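Local coordinates for pyruvate kinase (Pseudomonas aeruginosa, PDB 6QXL), which probably catalyses the last step of glycolysis, transferring the phosphate of phosphoenolpyruvate to ADP to give pyruvate and ATP, at residues A[195-198]-A[199-203]; A[39-42]-A[43-46]. All coordinates share one frame; numbering follows the deposited sequence.

How the contacts relate
Both contacts lie in the TIM-barrel domain, each where the loop after a barrel strand turns into the next helix: contact 2 follows strand 32-36, contact 1 strand 190-193. Their centres are about 26 Å apart, and their nearest atoms, about 12 Å apart, do not touch. Contact 1 is partly buried, with Pro196 and Met202 forming an apolar inner side, and the Asp201 carboxylate reaching back to the loop. Contact 2 sits at the surface, where His45 is its one buried residue and polar bonds dominate. There the cap is a reciprocal capping box, whereas in contact 1 Asp201 accepts from Arg197, the residue before the N-cap.

Contact 1. Residues A[195-198]-A[199-203]; sequences FPRD and AKDME
The start of helix 199-211, on the loop that leaves strand 190-193 of the TIM barrel, is tied back to that loop by the side chain of Asp201, with Asp198 at the N-cap. OD2 of Asp201 accepts from the backbone N of Arg197 at 2.8 Å, an almost straight bond (168° at the hydrogen) made with the lone pair anti to the other carboxylate oxygen. The same oxygen lies alongside Arg197 CB at 3.6 Å. Asp201 CG points back to the loop because it stands anti to its own carbonyl carbon (chi1 -59°), and CB is left against the Pro196 ring. The first helical turn adds a weak bond of 3.0 Å from Asp201 N to Asp198 O. Asp198 folds its carboxylate over the turn, with OD1 against Lys200 CB at 3.4 Å. This also brings OD1 to 3.8 Å from Asp201 OD2; the two negative groups probably repel, and the helix N-terminus would offset part of that cost. The guanidinium of Arg197 turns away from the helix to a salt bridge with Glu226 and a hydrogen bond to Leu167 O. At the start of the loop, Phe195 N makes a weak hydrogen bond to the magnesium ligand Glu223, so the loop borders the metal site; the Pro196 side chain is about 9 Å from the metal. On the inner side, Pro196 and Met202 both pack on Leu237 of helix 231-239, and Met202, bent at its second and third torsions, sets SD 4.0 Å from Pro196 CB.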
ATOM      1  N   PHE A 195       8.078 -22.552  31.113  1.00 43.75           N
ATOM      2  CA  PHE A 195       8.219 -23.722  30.221  1.00 51.96           C
ATOM      3  C   PHE A 195       6.923 -24.347  29.772  1.00 51.39           C
ATOM      4  O   PHE A 195       6.875 -25.546  29.573  1.00 49.05           O
ATOM      5  CB  PHE A 195       9.133 -24.845  30.877  1.00 58.82           C
ATOM      6  CG  PHE A 195      10.556 -24.484  31.033  1.00 56.19           C
ATOM      7  CD1 PHE A 195      11.460 -24.382  30.006  1.00 53.86           C
ATOM      8  CD2 PHE A 195      11.006 -24.031  32.312  1.00 58.37           C
ATOM      9  CE1 PHE A 195      12.782 -23.906  30.226  1.00 56.94           C
ATOM     10  CE2 PHE A 195      12.307 -23.583  32.543  1.00 55.90           C
ATOM     11  CZ  PHE A 195      13.162 -23.578  31.509  1.00 57.89           C
ATOM     12  N   PRO A 196       5.837 -23.583  29.587  1.00 48.48           N
ATOM     13  CA  PRO A 196       4.661 -24.230  29.019  1.00 47.58           C
ATOM     14  C   PRO A 196       4.885 -24.590  27.566  1.00 45.38           C
ATOM     15  O   PRO A 196       5.622 -23.909  26.855  1.00 52.89           O
ATOM     16  CB  PRO A 196       3.577 -23.153  29.143  1.00 46.31           C
ATOM     17  CG  PRO A 196       4.312 -21.893  29.087  1.00 48.07           C
ATOM     18  CD  PRO A 196       5.623 -22.127  29.735  1.00 48.72           C
ATOM     19  N   ARG A 197       4.259 -25.676  27.118  1.00 46.79           N
ATOM     20  CA  ARG A 197       4.367 -26.152  25.747  1.00 49.97           C
ATOM     21  C   ARG A 197       3.089 -25.944  24.961  1.00 56.33           C
ATOM     22  O   ARG A 197       3.213 -25.776  23.735  1.00 62.02           O
ATOM     23  CB  ARG A 197       4.750 -27.621  25.754  1.00 50.08           C
ATOM     24  CG  ARG A 197       6.289 -27.672  26.114  1.00 57.05           C
ATOM     25  CD  ARG A 197       6.886 -29.072  26.074  1.00 62.94           C
ATOM     26  NE  ARG A 197       8.345 -29.092  25.902  1.00 68.30           N
ATOM     27  CZ  ARG A 197       9.228 -29.892  26.551  1.00 65.67           C
ATOM     28  NH1 ARG A 197       8.801 -30.666  27.530  1.00 62.94           N
ATOM     29  NH2 ARG A 197      10.528 -29.814  26.284  1.00 68.07           N
ATOM     30  N   ASP A 198       1.932 -25.939  25.582  1.00 56.35           N
ATOM     31  CA  ASP A 198       0.696 -25.713  24.819  1.00 62.44           C
ATOM     32  C   ASP A 198      -0.388 -25.201  25.732  1.00 61.80           C
ATOM     33  O   ASP A 198      -0.202 -25.103  26.928  1.00 59.02           O
ATOM     34  CB  ASP A 198       0.232 -27.009  24.116  1.00 68.99           C
ATOM     35  CG  ASP A 198       0.098 -28.172  25.056  1.00 76.67           C
ATOM     36  OD1 ASP A 198      -0.139 -28.015  26.254  1.00 89.12           O
ATOM     37  OD2 ASP A 198       0.203 -29.283  24.533  1.00 84.30           O
ATOM     38  N   ALA A 199      -1.515 -24.857  25.145  1.00 60.39           N
ATOM     39  CA  ALA A 199      -2.648 -24.322  25.894  1.00 63.92           C
ATOM     40  C   ALA A 199      -3.024 -25.167  27.108  1.00 60.65           C
ATOM     41  O   ALA A 199      -3.439 -24.582  28.117  1.00 55.68           O
ATOM     42  CB  ALA A 199      -3.861 -24.138  24.973  1.00 69.11           C
ATOM     43  N   LYS A 200      -2.861 -26.483  27.044  1.00 63.98           N
ATOM     44  CA  LYS A 200      -3.226 -27.339  28.190  1.00 64.22           C
ATOM     45  C   LYS A 200      -2.468 -26.939  29.464  1.00 62.74           C
ATOM     46  O   LYS A 200      -3.049 -26.826  30.536  1.00 61.64           O
ATOM     47  CB  LYS A 200      -3.008 -28.826  27.897  1.00 65.26           C
ATOM     48  CG  LYS A 200      -3.760 -29.400  26.719  1.00 74.32           C
ATOM     49  CD  LYS A 200      -3.211 -30.769  26.289  1.00 80.24           C
ATOM     50  CE  LYS A 200      -3.765 -31.294  24.948  1.00 81.00           C
ATOM     51  NZ  LYS A 200      -5.198 -31.709  25.028  1.00 79.92           N
ATOM     52  N   ASP A 201      -1.191 -26.687  29.336  1.00 58.79           N
ATOM     53  CA  ASP A 201      -0.332 -26.320  30.467  1.00 53.74           C
ATOM     54  C   ASP A 201      -0.835 -25.038  31.130  1.00 53.11           C
ATOM     55  O   ASP A 201      -0.843 -24.928  32.372  1.00 54.28           O
ATOM     56  CB  ASP A 201       1.113 -26.177  30.052  1.00 52.36           C
ATOM     57  CG  ASP A 201       1.700 -27.464  29.449  1.00 52.02           C
ATOM     58  OD1 ASP A 201       1.162 -28.556  29.786  1.00 49.98           O
ATOM     59  OD2 ASP A 201       2.683 -27.426  28.699  1.00 46.81           O
ATOM     60  N   MET A 202      -1.294 -24.086  30.316  1.00 51.14           N
ATOM     61  CA  MET A 202      -1.823 -22.841  30.845  1.00 49.77           C
ATOM     62  C   MET A 202      -3.215 -23.005  31.451  1.00 51.12           C
ATOM     63  O   MET A 202      -3.536 -22.340  32.438  1.00 44.15           O
ATOM     64  CB  MET A 202      -1.877 -21.755  29.756  1.00 49.57           C
ATOM     65  CG  MET A 202      -0.530 -21.274  29.227  1.00 51.24           C
ATOM     66  SD  MET A 202       0.668 -20.771  30.460  1.00 47.54           S
ATOM     67  CE  MET A 202      -0.163 -19.324  31.128  1.00 46.05           C
ATOM     68  N   GLU A 203      -4.041 -23.861  30.848  1.00 56.89           N
ATOM     69  CA  GLU A 203      -5.377 -24.126  31.399  1.00 58.03           C
ATOM     70  C   GLU A 203      -5.279 -24.807  32.765  1.00 58.52           C
ATOM     71  O   GLU A 203      -6.021 -24.460  33.685  1.00 67.28           O
ATOM     72  CB  GLU A 203      -6.198 -24.970  30.444  1.00 60.55           C
ATOM     73  CG  GLU A 203      -6.747 -24.182  29.274  1.00 66.76           C
ATOM     74  CD  GLU A 203      -6.940 -25.026  28.011  1.00 71.31           C
ATOM     75  OE1 GLU A 203      -6.741 -26.259  28.015  1.00 66.13           O
ATOM     76  OE2 GLU A 203      -7.288 -24.441  26.961  1.00 74.37           O
TER

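Contact 2. Residues A[39-42]-A[43-46]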
ATOM      1  N   HIS A  39      14.006 -18.461  43.782  1.00 64.80           N
ATOM      2  CA  HIS A  39      14.841 -18.149  44.926  1.00 64.52           C
ATOM      3  C   HIS A  39      14.026 -17.449  45.996  1.00 65.21           C
ATOM      4  O   HIS A  39      12.926 -16.975  45.753  1.00 61.90           O
ATOM      5  CB  HIS A  39      16.060 -17.305  44.541  1.00 60.60           C
ATOM      6  CG  HIS A  39      16.781 -17.798  43.321  1.00 67.92           C
ATOM      7  ND1 HIS A  39      17.575 -18.927  43.320  1.00 67.22           N
ATOM      8  CD2 HIS A  39      16.771 -17.342  42.045  1.00 69.42           C
ATOM      9  CE1 HIS A  39      18.069 -19.116  42.109  1.00 66.21           C
ATOM     10  NE2 HIS A  39      17.555 -18.198  41.306  1.00 68.20           N
ATOM     11  N   GLY A  40      14.569 -17.419  47.205  1.00 65.92           N
ATOM     12  CA  GLY A  40      13.942 -16.774  48.342  1.00 59.65           C
ATOM     13  C   GLY A  40      12.909 -17.630  49.055  1.00 61.73           C
ATOM     14  O   GLY A  40      12.400 -18.614  48.520  1.00 52.47           O
ATOM     15  N   THR A  41      12.604 -17.231  50.280  1.00 69.59           N
ATOM     16  CA  THR A  41      11.618 -17.893  51.112  1.00 68.34           C
ATOM     17  C   THR A  41      10.272 -17.176  50.976  1.00 63.53           C
ATOM     18  O   THR A  41      10.224 -15.962  50.696  1.00 61.12           O
ATOM     19  CB  THR A  41      12.035 -17.827  52.589  1.00 70.75           C
ATOM     20  OG1 THR A  41      12.062 -16.454  53.003  1.00 70.33           O
ATOM     21  CG2 THR A  41      13.385 -18.500  52.753  1.00 73.30           C
ATOM     22  N   PRO A  42       9.178 -17.906  51.239  1.00 59.98           N
ATOM     23  CA  PRO A  42       7.871 -17.270  51.251  1.00 61.53           C
ATOM     24  C   PRO A  42       7.787 -15.941  52.015  1.00 61.76           C
ATOM     25  O   PRO A  42       7.145 -15.012  51.532  1.00 72.25           O
ATOM     26  CB  PRO A  42       6.977 -18.335  51.870  1.00 57.74           C
ATOM     27  CG  PRO A  42       7.580 -19.617  51.433  1.00 56.10           C
ATOM     28  CD  PRO A  42       9.058 -19.368  51.325  1.00 61.10           C
ATOM     29  N   ASP A  43       8.450 -15.840  53.156  1.00 62.95           N
ATOM     30  CA  ASP A  43       8.363 -14.605  53.940  1.00 68.34           C
ATOM     31  C   ASP A  43       9.178 -13.483  53.351  1.00 61.92           C
ATOM     32  O   ASP A  43       8.787 -12.313  53.464  1.00 72.67           O
ATOM     33  CB  ASP A  43       8.683 -14.836  55.417  1.00 76.48           C
ATOM     34  CG  ASP A  43       7.656 -15.753  56.111  1.00 86.19           C
ATOM     35  OD1 ASP A  43       6.453 -15.866  55.714  1.00 84.87           O
ATOM     36  OD2 ASP A  43       8.082 -16.457  57.032  1.00 91.63           O
ATOM     37  N   GLU A  44      10.270 -13.813  52.687  1.00 62.64           N
ATOM     38  CA  GLU A  44      11.044 -12.802  51.940  1.00 75.69           C
ATOM     39  C   GLU A  44      10.180 -12.158  50.849  1.00 76.30           C
ATOM     40  O   GLU A  44      10.204 -10.928  50.655  1.00 58.00           O
ATOM     41  CB  GLU A  44      12.325 -13.393  51.335  1.00 80.63           C
ATOM     42  CG  GLU A  44      13.470 -13.508  52.365  1.00 76.71           C
ATOM     43  CD  GLU A  44      14.674 -14.326  51.914  1.00 79.37           C
ATOM     44  OE1 GLU A  44      14.461 -15.350  51.190  1.00 75.31           O
ATOM     45  OE2 GLU A  44      15.810 -13.995  52.305  1.00 82.14           O
ATOM     46  N   HIS A  45       9.397 -12.983  50.160  1.00 79.64           N
ATOM     47  CA  HIS A  45       8.509 -12.468  49.130  1.00 78.11           C
ATOM     48  C   HIS A  45       7.401 -11.621  49.751  1.00 79.81           C
ATOM     49  O   HIS A  45       7.148 -10.497  49.298  1.00 81.25           O
ATOM     50  CB  HIS A  45       7.939 -13.601  48.276  1.00 73.64           C
ATOM     51  CG  HIS A  45       8.987 -14.329  47.484  1.00 66.00           C
ATOM     52  ND1 HIS A  45       9.935 -13.679  46.698  1.00 59.93           N
ATOM     53  CD2 HIS A  45       9.249 -15.656  47.393  1.00 60.15           C
ATOM     54  CE1 HIS A  45      10.717 -14.590  46.158  1.00 61.77           C
ATOM     55  NE2 HIS A  45      10.329 -15.794  46.569  1.00 61.69           N
ATOM     56  N   ARG A  46       6.757 -12.143  50.792  1.00 65.75           N
ATOM     57  CA  ARG A  46       5.701 -11.390  51.474  1.00 60.31           C
ATOM     58  C   ARG A  46       6.171 -10.018  51.933  1.00 61.04           C
ATOM     59  O   ARG A  46       5.455  -9.035  51.780  1.00 68.67           O
ATOM     60  CB  ARG A  46       5.194 -12.163  52.669  1.00 56.27           C
ATOM     61  CG  ARG A  46       4.338 -13.323  52.304  1.00 56.24           C
ATOM     62  CD  ARG A  46       3.619 -13.798  53.562  1.00 59.00           C
ATOM     63  NE  ARG A  46       2.578 -14.780  53.244  1.00 60.58           N
ATOM     64  CZ  ARG A  46       2.749 -16.099  53.254  1.00 64.87           C
ATOM     65  NH1 ARG A  46       3.966 -16.657  53.496  1.00 72.53           N
ATOM     66  NH2 ARG A  46       1.715 -16.877  52.932  1.00 69.25           N
TER
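Glu44 swings its carboxylate back across Thr41, the two side chains crossing at a slant, and its OE1 takes two bonds from Thr41. Glu44 OE1 accepts from Thr41 N at 2.8 Å through its lone pair anti to the other oxygen, while Thr41 OG1 gives the same atom a weak bond of 3.2 Å. OG1 in turn accepts from Glu44 N, also at 3.2 Å. It can do both because the hydroxyl is held between the Thr41 backbone N and carbonyl carbon (chi1 63°), facing the start of the helix. These reciprocal bonds make a capping box at the N-terminus of helix 42-58, which follows strand 32-36 of the TIM barrel, with Thr41 as N-cap. Gly40, at a positive phi of 83°, comes close to the carboxylate, its CA 3.2 Å from Glu44 OE1. The imidazole of His45 lies on another side of the cap: His39 O meets the ring edge near its plane, 3.0 Å from NE2, in a weak and bent bond. His45 CD2 is 3.5 Å from Thr41 O, the carbonyl that takes the His45 backbone N-H, and the ring also stands edge-to-face with Phe37. Pro42, in the first turn, accepts from Arg46 N through its carbonyl. Arg46 is extended from CG to NE and runs past Pro42, whose CB is 3.8 Å from NH1 and oblique to the guanidinium. NH1 makes a salt bridge with Asp43 OD1 at 3.4 Å, with only a weak hydrogen bond in it, while NH2 forms a salt bridge with Asp185 of helix 174-185, whose Leu182 packs against both Pro42 and Arg46.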